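Local coordinates for protein fervidolysin (Fervidobacterium pennivorans, PDB 1R6V) that degrades keratin into peptides as a subtilisin-like serine protease, allowing its bacterium to grow on native feathers, at residues Ala159-Gly164 with Met227-Phe232. The protein carries 1 engineered substitution. Numbering follows the deposited sequence.
Sequences AVVDTG and MPIVIF
Val160 and Asp162 carry the backbone pairing of 159-164 with 227-232, which the bond pattern and a 21° angle between strand axes identify as parallel. Val160 N donates to Met227 O (2.9 Å), and Val160 O receives Ile229 N (3.0 Å). Asp162 N then meets Ile229 O almost head-on (3.1 Å, C=O...N 175°). At the strand ends Asp162 O accepts twice: Ile231 N lies nearly in line with the carbonyl at 2.8 Å, whereas Phe232 N stands above its plane at 3.2 Å. Two bonds thus grip this carbonyl where 227-232 leaves the sheet. Farther on, Thr163 CA makes a CA-H...O contact with Phe232 O at 3.3 Å.

Apolar contacts gather on the face bearing Ala159, Val161 and Ile229. Val161 and Ile229 run side by side, while Val161 CG1, turned anti to its own N (chi1 -172°), meets both CG2 and CD1 of Ile231 at 3.7 Å. On the other face, a methyl of Val230, CG2, abuts Gly164 CA.

Asp162 is the inferred aspartate of the Asp-His-Ser charge relay, whose histidine position holds the engineered Ala200. Asp162 OD1 accepts Thr163 N through its anti lone pair (2.7 Å), and Thr163 OG1 is in turn hydrogen-bonded to Gly201 N.

These strands belong to the largely parallel central sheet of the subtilisin-like fold. Strand 263-269 pairs with 157-162 on the side away from 225-230; helix 200-209 packs on Val160 and Asp162, and helix 246-258 covers Met227, Ile229 and Ile231 on the other face.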
loop_
_atom_site.group_PDB
_atom_site.type_symbol
_atom_site.label_atom_id
_atom_site.label_comp_id
_atom_site.label_asym_id
_atom_site.label_seq_id
_atom_site.Cartn_x
_atom_site.Cartn_y
_atom_site.Cartn_z
ATOM N N ALA A 159 13.595 -2.080 -13.781
ATOM C CA ALA A 159 12.318 -1.565 -14.261
ATOM C C ALA A 159 12.150 -0.138 -13.790
ATOM O O ALA A 159 12.258 0.151 -12.597
ATOM C CB ALA A 159 11.155 -2.410 -13.761
ATOM N N VAL A 160 11.909 0.753 -14.746
ATOM C CA VAL A 160 11.679 2.159 -14.428
ATOM C C VAL A 160 10.151 2.302 -14.540
ATOM O O VAL A 160 9.596 2.369 -15.633
ATOM C CB VAL A 160 12.450 3.083 -15.414
ATOM C CG1 VAL A 160 11.934 4.532 -15.311
ATOM C CG2 VAL A 160 13.950 3.053 -15.069
ATOM N N VAL A 161 9.500 2.338 -13.384
ATOM C CA VAL A 161 8.036 2.400 -13.250
ATOM C C VAL A 161 7.753 3.877 -13.118
ATOM O O VAL A 161 7.834 4.453 -12.042
ATOM C CB VAL A 161 7.629 1.582 -12.025
ATOM C CG1 VAL A 161 6.102 1.453 -11.969
ATOM C CG2 VAL A 161 8.297 0.191 -12.129
ATOM N N ASP A 162 7.367 4.465 -14.245
ATOM C CA ASP A 162 7.293 5.910 -14.321
ATOM C C ASP A 162 6.446 6.357 -15.539
ATOM O O ASP A 162 5.464 5.700 -15.913
ATOM C CB ASP A 162 8.760 6.337 -14.496
ATOM C CG ASP A 162 9.073 7.678 -13.916
ATOM O OD1 ASP A 162 8.646 8.692 -14.511
ATOM O OD2 ASP A 162 9.750 7.703 -12.862
ATOM N N THR A 163 6.873 7.461 -16.151
ATOM C CA THR A 163 6.214 8.069 -17.316
ATOM C C THR A 163 6.593 7.444 -18.663
ATOM O O THR A 163 6.100 7.886 -19.706
ATOM C CB THR A 163 6.603 9.558 -17.457
ATOM O OG1 THR A 163 8.031 9.660 -17.604
ATOM C CG2 THR A 163 6.176 10.360 -16.241
ATOM N N GLY A 164 7.436 6.418 -18.653
ATOM C CA GLY A 164 7.895 5.855 -19.917
ATOM C C GLY A 164 9.281 6.433 -20.177
ATOM O O GLY A 164 9.688 7.400 -19.516
ATOM N N MET A 227 14.087 -1.371 -18.305
ATOM C CA MET A 227 12.803 -1.925 -18.747
ATOM C C MET A 227 11.737 -0.893 -18.382
ATOM O O MET A 227 11.405 -0.723 -17.219
ATOM C CB MET A 227 12.512 -3.258 -18.026
ATOM C CG MET A 227 11.080 -3.811 -18.228
ATOM S SD MET A 227 10.797 -5.303 -17.177
ATOM C CE MET A 227 11.487 -6.623 -18.322
ATOM N N PRO A 228 11.210 -0.167 -19.376
ATOM C CA PRO A 228 10.184 0.831 -19.061
ATOM C C PRO A 228 8.794 0.241 -18.799
ATOM O O PRO A 228 8.322 -0.625 -19.544
ATOM C CB PRO A 228 10.200 1.758 -20.282
ATOM C CG PRO A 228 10.777 0.916 -21.369
ATOM C CD PRO A 228 11.790 0.043 -20.714
ATOM N N ILE A 229 8.174 0.689 -17.711
ATOM C CA ILE A 229 6.819 0.284 -17.337
ATOM C C ILE A 229 6.080 1.607 -17.226
ATOM O O ILE A 229 6.373 2.428 -16.355
ATOM C CB ILE A 229 6.760 -0.473 -15.980
ATOM C CG1 ILE A 229 7.674 -1.711 -16.006
ATOM C CG2 ILE A 229 5.295 -0.849 -15.669
ATOM C CD1 ILE A 229 7.234 -2.868 -16.962
ATOM N N VAL A 230 5.123 1.830 -18.120
ATOM C CA VAL A 230 4.418 3.098 -18.130
ATOM C C VAL A 230 3.229 3.140 -17.191
ATOM O O VAL A 230 2.198 2.525 -17.465
ATOM C CB VAL A 230 3.947 3.430 -19.574
ATOM C CG1 VAL A 230 3.269 4.804 -19.622
ATOM C CG2 VAL A 230 5.144 3.391 -20.511
ATOM N N ILE A 231 3.372 3.847 -16.068
ATOM C CA ILE A 231 2.255 3.961 -15.152
ATOM C C ILE A 231 1.664 5.368 -15.080
ATOM O O ILE A 231 0.612 5.567 -14.458
ATOM C CB ILE A 231 2.589 3.399 -13.745
ATOM C CG1 ILE A 231 3.703 4.209 -13.061
ATOM C CG2 ILE A 231 2.987 1.935 -13.884
ATOM C CD1 ILE A 231 3.605 4.131 -11.517
ATOM N N PHE A 232 2.364 6.332 -15.694
ATOM C CA PHE A 232 1.870 7.690 -15.855
ATOM C C PHE A 232 1.920 7.831 -17.359
ATOM O O PHE A 232 2.969 8.013 -17.964
ATOM C CB PHE A 232 2.721 8.737 -15.135
ATOM C CG PHE A 232 2.400 8.812 -13.684
ATOM C CD1 PHE A 232 3.068 7.996 -12.773
ATOM C CD2 PHE A 232 1.339 9.597 -13.235
ATOM C CE1 PHE A 232 2.677 7.952 -11.438
ATOM C CE2 PHE A 232 0.937 9.558 -11.896
ATOM C CZ PHE A 232 1.610 8.731 -10.995
#